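Local coordinates for protein HTH-type transcriptional regulator AscG (Escherichia coli, PDB 3BRQ) that represses transcription of the cryptic asc operon as a sequence-specific DNA-binding regulator of the LacI family, at residues T27-L30 with Y31-I34; H123-T126 with S127-V131; G223-V226 with P227-S231. One frame throughout, in Å; residues are numbered along the deposited sequence.

Interaction 1: residues T27-L30 with Y31-I34; sequences TNTL and YHGI. With SO4 (sulfate ion), chain F.
The imidazole of His32 has Thr29 OG1 over one face and, at its edge in the ring plane, Thr27 O and a water; it also meets Phe36 edge-to-face. The Tyr31 ring stacks on Trp182, its OH bonded to Asp236 and Arg157. His32 NE2 donates to Thr27 O at 2.8 Å; the bond is bent, with an N-H...O angle of 135°. His32 ND1 lies 2.9 Å from the water O, and this water donates to Leu30 O, so both ring nitrogens are tied back to the preceding backbone and the rotation of the ring is fixed. Thr29 OG1, held between its own N and carbonyl carbon (chi1 52°), donates to Tyr31 O at 2.8 Å, arriving from above the carbonyl plane. With an alanine here in place of His32, Thr27 O would probably lose its imidazole donor and the loop its water-bridged tie to Leu30 O. Gly33 N donates to O4 of a sulfate at 2.9 Å; the ion, probably from the crystallisation liquor, is also bonded by Tyr84, Arg86, Ser151 and Thr153. This buried loop runs from strand 21-27 to helix 36-49, with Ile34 against helix 255-270 and Leu30 packed on Phe41 of the second subunit.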
loop_
_atom_site.group_PDB
_atom_site.type_symbol
_atom_site.label_atom_id
_atom_site.label_comp_id
_atom_site.label_asym_id
_atom_site.label_seq_id
_atom_site.Cartn_x
_atom_site.Cartn_y
_atom_site.Cartn_z
ATOM N N THR B 27 -13.465 4.109 1.764
ATOM C CA THR B 27 -13.651 4.369 0.333
ATOM C C THR B 27 -12.580 3.645 -0.512
ATOM O O THR B 27 -11.403 3.539 -0.124
ATOM C CB THR B 27 -13.703 5.925 0.071
ATOM O OG1 THR B 27 -14.681 6.508 0.968
ATOM C CG2 THR B 27 -14.216 6.240 -1.309
ATOM N N ASN B 28 -12.978 3.188 -1.690
ATOM C CA ASN B 28 -12.097 2.499 -2.628
ATOM C C ASN B 28 -11.292 3.516 -3.469
ATOM O O ASN B 28 -11.513 3.700 -4.668
ATOM C CB ASN B 28 -12.943 1.577 -3.519
ATOM C CG ASN B 28 -12.100 0.741 -4.478
ATOM O OD1 ASN B 28 -11.130 0.154 -4.088
ATOM N ND2 ASN B 28 -12.475 0.726 -5.744
ATOM N N THR B 29 -10.370 4.202 -2.817
ATOM C CA THR B 29 -9.551 5.168 -3.525
ATOM C C THR B 29 -8.160 4.599 -3.628
ATOM O O THR B 29 -7.782 3.712 -2.860
ATOM C CB THR B 29 -9.536 6.516 -2.846
ATOM O OG1 THR B 29 -9.186 6.339 -1.471
ATOM C CG2 THR B 29 -10.948 7.184 -2.954
ATOM N N LEU B 30 -7.410 5.068 -4.609
ATOM C CA LEU B 30 -6.100 4.479 -4.867
ATOM C C LEU B 30 -5.143 4.975 -3.769
ATOM O O LEU B 30 -4.286 4.226 -3.291
ATOM C CB LEU B 30 -5.587 4.906 -6.253
ATOM C CG LEU B 30 -4.172 4.438 -6.569
ATOM C CD1 LEU B 30 -4.065 2.889 -6.747
ATOM C CD2 LEU B 30 -3.676 5.164 -7.804
ATOM N N TYR B 31 -5.330 6.230 -3.366
ATOM C CA TYR B 31 -4.543 6.830 -2.298
ATOM C C TYR B 31 -5.451 7.097 -1.119
ATOM O O TYR B 31 -6.621 7.432 -1.310
ATOM C CB TYR B 31 -3.921 8.167 -2.739
ATOM C CG TYR B 31 -3.188 8.916 -1.624
ATOM C CD1 TYR B 31 -1.910 8.531 -1.210
ATOM C CD2 TYR B 31 -3.792 10.009 -0.973
ATOM C CE1 TYR B 31 -1.238 9.222 -0.168
ATOM C CE2 TYR B 31 -3.129 10.691 0.042
ATOM C CZ TYR B 31 -1.852 10.313 0.441
ATOM O OH TYR B 31 -1.209 11.024 1.488
ATOM N N HIS B 32 -4.896 6.948 0.089
ATOM C CA HIS B 32 -5.553 7.378 1.307
ATOM C C HIS B 32 -4.584 8.227 2.116
ATOM O O HIS B 32 -3.451 7.809 2.362
ATOM C CB HIS B 32 -5.919 6.143 2.141
ATOM C CG HIS B 32 -7.105 5.412 1.628
ATOM N ND1 HIS B 32 -7.006 4.333 0.766
ATOM C CD2 HIS B 32 -8.434 5.621 1.828
ATOM C CE1 HIS B 32 -8.222 3.890 0.487
ATOM N NE2 HIS B 32 -9.102 4.662 1.112
ATOM N N GLY B 33 -5.059 9.385 2.567
ATOM C CA GLY B 33 -4.342 10.248 3.491
ATOM C C GLY B 33 -3.890 9.563 4.769
ATOM O O GLY B 33 -2.814 9.890 5.283
ATOM N N ILE B 34 -4.653 8.565 5.256
ATOM C CA ILE B 34 -4.203 7.735 6.362
ATOM C C ILE B 34 -3.862 6.371 5.720
ATOM O O ILE B 34 -4.753 5.660 5.240
ATOM C CB ILE B 34 -5.313 7.543 7.465
ATOM C CG1 ILE B 34 -5.975 8.874 7.897
ATOM C CG2 ILE B 34 -4.782 6.667 8.649
ATOM C CD1 ILE B 34 -5.027 9.975 8.341
HETATM S S SO4 F . -8.551 11.165 1.614
HETATM O O1 SO4 F . -8.536 12.422 2.288
HETATM O O2 SO4 F . -9.962 10.737 1.422
HETATM O O3 SO4 F . -7.733 11.199 0.430
HETATM O O4 SO4 F . -7.803 10.242 2.461
HETATM O O HOH W 1 -4.827 2.938 -0.489
#

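Interaction 2: residues H123-T126 with S127-V131; sequences HKQT and SFNAV
Successive i to i+4 bonds join the opening turns of the helix, Ser127 N to His123 O, Phe128 N to Lys124 O, Asn129 N to Gln125 O and Ala130 N to Thr126 O. The bond from Phe128 N to Lys124 O is 2.8 Å long and almost straight at 177°. His123 O accepts a second hydrogen bond, from Thr126 OG1 at 2.7 Å, and both donors come to the same face of its carbonyl. This grip follows from the Thr126 torsion, which places OG1 between its own backbone N and carbonyl carbon, back over the preceding turn. On the exposed side Gln125 and Asn129 meet one turn apart: Gln125 NE2 donates to Asn129 OD1 at 2.9 Å with an angle of 159°. The acceptor lies in the Gln125 amide plane, whereas the donor stands above the Asn129 carbonyl plane, and the two amides are turned 52° apart. A bend at chi2 brings the Gln125 amide round to its partner. Gln125 NE2 also lies obliquely 3.9 Å from Phe128 CD2, beside a ring that leans on Asp163 and Gln167 of helix 152-167. On the buried side Thr126 and Ser127 rest on Phe235, Ala130 on Val251, and Ser127 OG is bonded to Arg157 O. Asp122 OD1, just before the helix, accepts from Gln125 N. This end of helix 123-136 lies with one side against the mixed sheet and another toward solvent, in the alpha/beta manner of periplasmic binding protein-like domains.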
loop_
_atom_site.group_PDB
_atom_site.type_symbol
_atom_site.label_atom_id
_atom_site.label_comp_id
_atom_site.label_asym_id
_atom_site.label_seq_id
_atom_site.Cartn_x
_atom_site.Cartn_y
_atom_site.Cartn_z
ATOM N N HIS B 123 -4.178 18.231 8.704
ATOM C CA HIS B 123 -3.385 18.227 7.461
ATOM C C HIS B 123 -3.053 19.617 6.944
ATOM O O HIS B 123 -1.953 19.888 6.442
ATOM C CB HIS B 123 -4.148 17.501 6.346
ATOM C CG HIS B 123 -4.393 16.050 6.614
ATOM N ND1 HIS B 123 -3.369 15.150 6.856
ATOM C CD2 HIS B 123 -5.545 15.335 6.649
ATOM C CE1 HIS B 123 -3.886 13.947 7.018
ATOM N NE2 HIS B 123 -5.201 14.033 6.897
ATOM N N LYS B 124 -4.014 20.519 7.025
ATOM C CA LYS B 124 -3.697 21.883 6.683
ATOM C C LYS B 124 -2.494 22.434 7.472
ATOM O O LYS B 124 -1.516 22.934 6.876
ATOM C CB LYS B 124 -4.916 22.772 6.817
ATOM C CG LYS B 124 -4.637 24.175 6.328
ATOM C CD LYS B 124 -5.789 25.079 6.735
ATOM C CE LYS B 124 -5.784 26.224 5.788
ATOM N NZ LYS B 124 -6.343 27.514 6.310
ATOM N N GLN B 125 -2.537 22.305 8.789
ATOM C CA GLN B 125 -1.428 22.774 9.630
ATOM C C GLN B 125 -0.111 22.095 9.305
ATOM O O GLN B 125 0.929 22.783 9.208
ATOM C CB GLN B 125 -1.721 22.577 11.122
ATOM C CG GLN B 125 -0.729 23.342 12.065
ATOM C CD GLN B 125 -0.763 24.861 11.881
ATOM O OE1 GLN B 125 -1.837 25.463 11.876
ATOM N NE2 GLN B 125 0.415 25.484 11.710
ATOM N N THR B 126 -0.154 20.769 9.081
ATOM C CA THR B 126 1.094 20.051 8.745
ATOM C C THR B 126 1.677 20.598 7.488
ATOM O O THR B 126 2.894 20.685 7.360
ATOM C CB THR B 126 0.876 18.561 8.543
ATOM O OG1 THR B 126 0.023 18.379 7.405
ATOM C CG2 THR B 126 0.169 17.985 9.731
ATOM N N SER B 127 0.818 20.955 6.516
ATOM C CA SER B 127 1.365 21.460 5.265
ATOM C C SER B 127 1.932 22.852 5.503
ATOM O O SER B 127 3.047 23.168 5.057
ATOM C CB SER B 127 0.275 21.484 4.193
ATOM O OG SER B 127 0.809 21.903 2.963
ATOM N N PHE B 128 1.137 23.684 6.166
ATOM C CA PHE B 128 1.591 25.034 6.541
ATOM C C PHE B 128 2.957 24.921 7.192
ATOM O O PHE B 128 3.864 25.619 6.781
ATOM C CB PHE B 128 0.627 25.669 7.520
ATOM C CG PHE B 128 0.975 27.114 7.874
ATOM C CD1 PHE B 128 0.244 28.151 7.352
ATOM C CD2 PHE B 128 2.019 27.401 8.755
ATOM C CE1 PHE B 128 0.548 29.495 7.713
ATOM C CE2 PHE B 128 2.349 28.714 9.117
ATOM C CZ PHE B 128 1.616 29.758 8.584
ATOM N N ASN B 129 3.120 23.963 8.126
ATOM C CA ASN B 129 4.402 23.800 8.849
ATOM C C ASN B 129 5.570 23.414 7.981
ATOM O O ASN B 129 6.648 23.936 8.173
ATOM C CB ASN B 129 4.302 22.761 9.967
ATOM C CG ASN B 129 3.467 23.203 11.097
ATOM O OD1 ASN B 129 3.080 24.376 11.231
ATOM N ND2 ASN B 129 3.144 22.253 11.927
ATOM N N ALA B 130 5.359 22.507 7.025
ATOM C CA ALA B 130 6.433 22.089 6.091
ATOM C C ALA B 130 6.838 23.243 5.148
ATOM O O ALA B 130 8.007 23.575 5.008
ATOM C CB ALA B 130 5.992 20.814 5.311
ATOM N N VAL B 131 5.852 23.929 4.586
ATOM C CA VAL B 131 6.105 25.088 3.755
ATOM C C VAL B 131 6.807 26.226 4.546
ATOM O O VAL B 131 7.763 26.837 4.030
ATOM C CB VAL B 131 4.809 25.589 3.032
ATOM C CG1 VAL B 131 5.058 26.895 2.192
ATOM C CG2 VAL B 131 4.203 24.468 2.159
#

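Interaction 3: residues G223-V226 with P227-S231; sequences GVAV and PEQVS
Ala225 is gripped at both ends of its backbone by the chain that curls back over it, and this is the tight part of the contact. Ala225 N donates to Gln229 OE1 at 2.8 Å, nearly straight at 169° and in the plane of the side-chain carbonyl. Ala225 O accepts from two successive amides: Val230 N at 2.8 Å, close to the line of the carbonyl bond, and Gln229 N at 2.7 Å, from above the carbonyl plane. The Gln229 side chain, with CG beside its own N (chi1 -85°) and extended beyond, reaches back along Ala225, and its OE1 meets the Ala225 amide. Alongside these bonds, Val224 CG1 meets Val230 CG2 at 3.8 Å, the two side chains crossing at a slant, and both valines also touch Leu219 of helix 209-221. Val226 closes the same side: its CA makes a CA-H...O contact with Val230 O at 3.3 Å, and both its methyls lie against that oxygen, CG1 at 3.3 Å.

The segment begins where helix 209-221 ends in a Schellman motif, with Gly223 at positive phi as the C-prime residue, and it leads into strand 231-235, as a helix-to-strand connection of an alpha/beta domain. The turn closed by the bonds to Ala225 O includes a cis peptide between Val226 and Pro227.

Toward solvent the packing is thinner. Glu228 is exposed, and its chain, bent at chi2, brings OE1 to 3.5 Å from Ala225 CB, a van der Waals approach. Gln229 is exposed as well, although its oxygen is held by the Ala225 amide. Pro227 sits at the bend, partly exposed, with its ring touching Ile292, while on the inner side Val230 is buried against Phe201 and Leu204.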
loop_
_atom_site.group_PDB
_atom_site.type_symbol
_atom_site.label_atom_id
_atom_site.label_comp_id
_atom_site.label_asym_id
_atom_site.label_seq_id
_atom_site.Cartn_x
_atom_site.Cartn_y
_atom_site.Cartn_z
ATOM N N GLY B 223 18.474 17.018 -15.521
ATOM C CA GLY B 223 19.724 17.550 -14.940
ATOM C C GLY B 223 19.513 18.659 -13.910
ATOM O O GLY B 223 20.330 19.582 -13.797
ATOM N N VAL B 224 18.426 18.568 -13.143
ATOM C CA VAL B 224 18.165 19.555 -12.069
ATOM C C VAL B 224 18.499 18.914 -10.736
ATOM O O VAL B 224 17.820 17.980 -10.315
ATOM C CB VAL B 224 16.698 20.060 -12.056
ATOM C CG1 VAL B 224 16.491 21.127 -10.961
ATOM C CG2 VAL B 224 16.314 20.654 -13.397
ATOM N N ALA B 225 19.526 19.438 -10.064
ATOM C CA ALA B 225 20.015 18.865 -8.811
ATOM C C ALA B 225 19.045 18.987 -7.652
ATOM O O ALA B 225 18.540 20.091 -7.356
ATOM C CB ALA B 225 21.377 19.468 -8.420
ATOM N N VAL B 226 18.787 17.839 -7.026
ATOM C CA VAL B 226 18.099 17.746 -5.741
ATOM C C VAL B 226 19.082 17.283 -4.667
ATOM O O VAL B 226 19.655 16.187 -4.806
ATOM C CB VAL B 226 16.913 16.753 -5.807
ATOM C CG1 VAL B 226 16.155 16.690 -4.463
ATOM C CG2 VAL B 226 15.972 17.147 -6.894
ATOM N N PRO B 227 19.217 18.061 -3.564
ATOM C CA PRO B 227 18.461 19.280 -3.222
ATOM C C PRO B 227 19.080 20.563 -3.687
ATOM O O PRO B 227 18.491 21.650 -3.470
ATOM C CB PRO B 227 18.477 19.268 -1.687
ATOM C CG PRO B 227 19.790 18.641 -1.370
ATOM C CD PRO B 227 20.135 17.685 -2.472
ATOM N N GLU B 228 20.252 20.486 -4.312
ATOM C CA GLU B 228 21.000 21.734 -4.558
ATOM C C GLU B 228 20.273 22.818 -5.309
ATOM O O GLU B 228 20.338 23.990 -4.933
ATOM C CB GLU B 228 22.310 21.485 -5.228
ATOM C CG GLU B 228 23.274 20.846 -4.271
ATOM C CD GLU B 228 23.283 19.359 -4.412
ATOM O OE1 GLU B 228 22.365 18.811 -5.081
ATOM O OE2 GLU B 228 24.214 18.743 -3.836
ATOM N N GLN B 229 19.608 22.419 -6.389
ATOM C CA GLN B 229 18.859 23.367 -7.180
ATOM C C GLN B 229 17.400 23.342 -6.770
ATOM O O GLN B 229 16.774 24.399 -6.638
ATOM C CB GLN B 229 19.061 23.064 -8.661
ATOM C CG GLN B 229 20.313 23.699 -9.251
ATOM C CD GLN B 229 20.735 23.105 -10.613
ATOM O OE1 GLN B 229 20.567 21.924 -10.895
ATOM N NE2 GLN B 229 21.345 23.933 -11.423
ATOM N N VAL B 230 16.853 22.148 -6.544
ATOM C CA VAL B 230 15.455 22.063 -6.022
ATOM C C VAL B 230 15.383 21.104 -4.826
ATOM O O VAL B 230 15.718 19.925 -4.948
ATOM C CB VAL B 230 14.451 21.632 -7.129
ATOM C CG1 VAL B 230 13.039 21.351 -6.542
ATOM C CG2 VAL B 230 14.390 22.637 -8.186
ATOM N N SER B 231 14.982 21.635 -3.685
ATOM C CA SER B 231 14.680 20.841 -2.498
ATOM C C SER B 231 13.289 20.201 -2.641
ATOM O O SER B 231 12.360 20.854 -3.132
ATOM C CB SER B 231 14.735 21.726 -1.249
ATOM O OG SER B 231 16.097 21.930 -0.831
#

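Overall arrangement
The three contacts come in series along the chain, in numerical order. Interaction 1 follows strand 21-27 of the parallel sheet, whereas interactions 2 and 3 belong with the mixed sheet: helix 123-136 packs on strands 142-145, 231-235 and 249-252, and residues 223-231 lead into strand 231-235. Interactions 1 and 2 have centres about 20 Å apart and nearest atoms about 4 Å apart, with Gly33 bonded to a sulfate and the His123 side chain about 6 Å from it. Interaction 3 lies farther out, its centre about 30 Å from that of interaction 1 and about 22 Å from that of interaction 2. The first two probably border the interdomain cleft, where LacI-family relatives bind effectors; the third is remote.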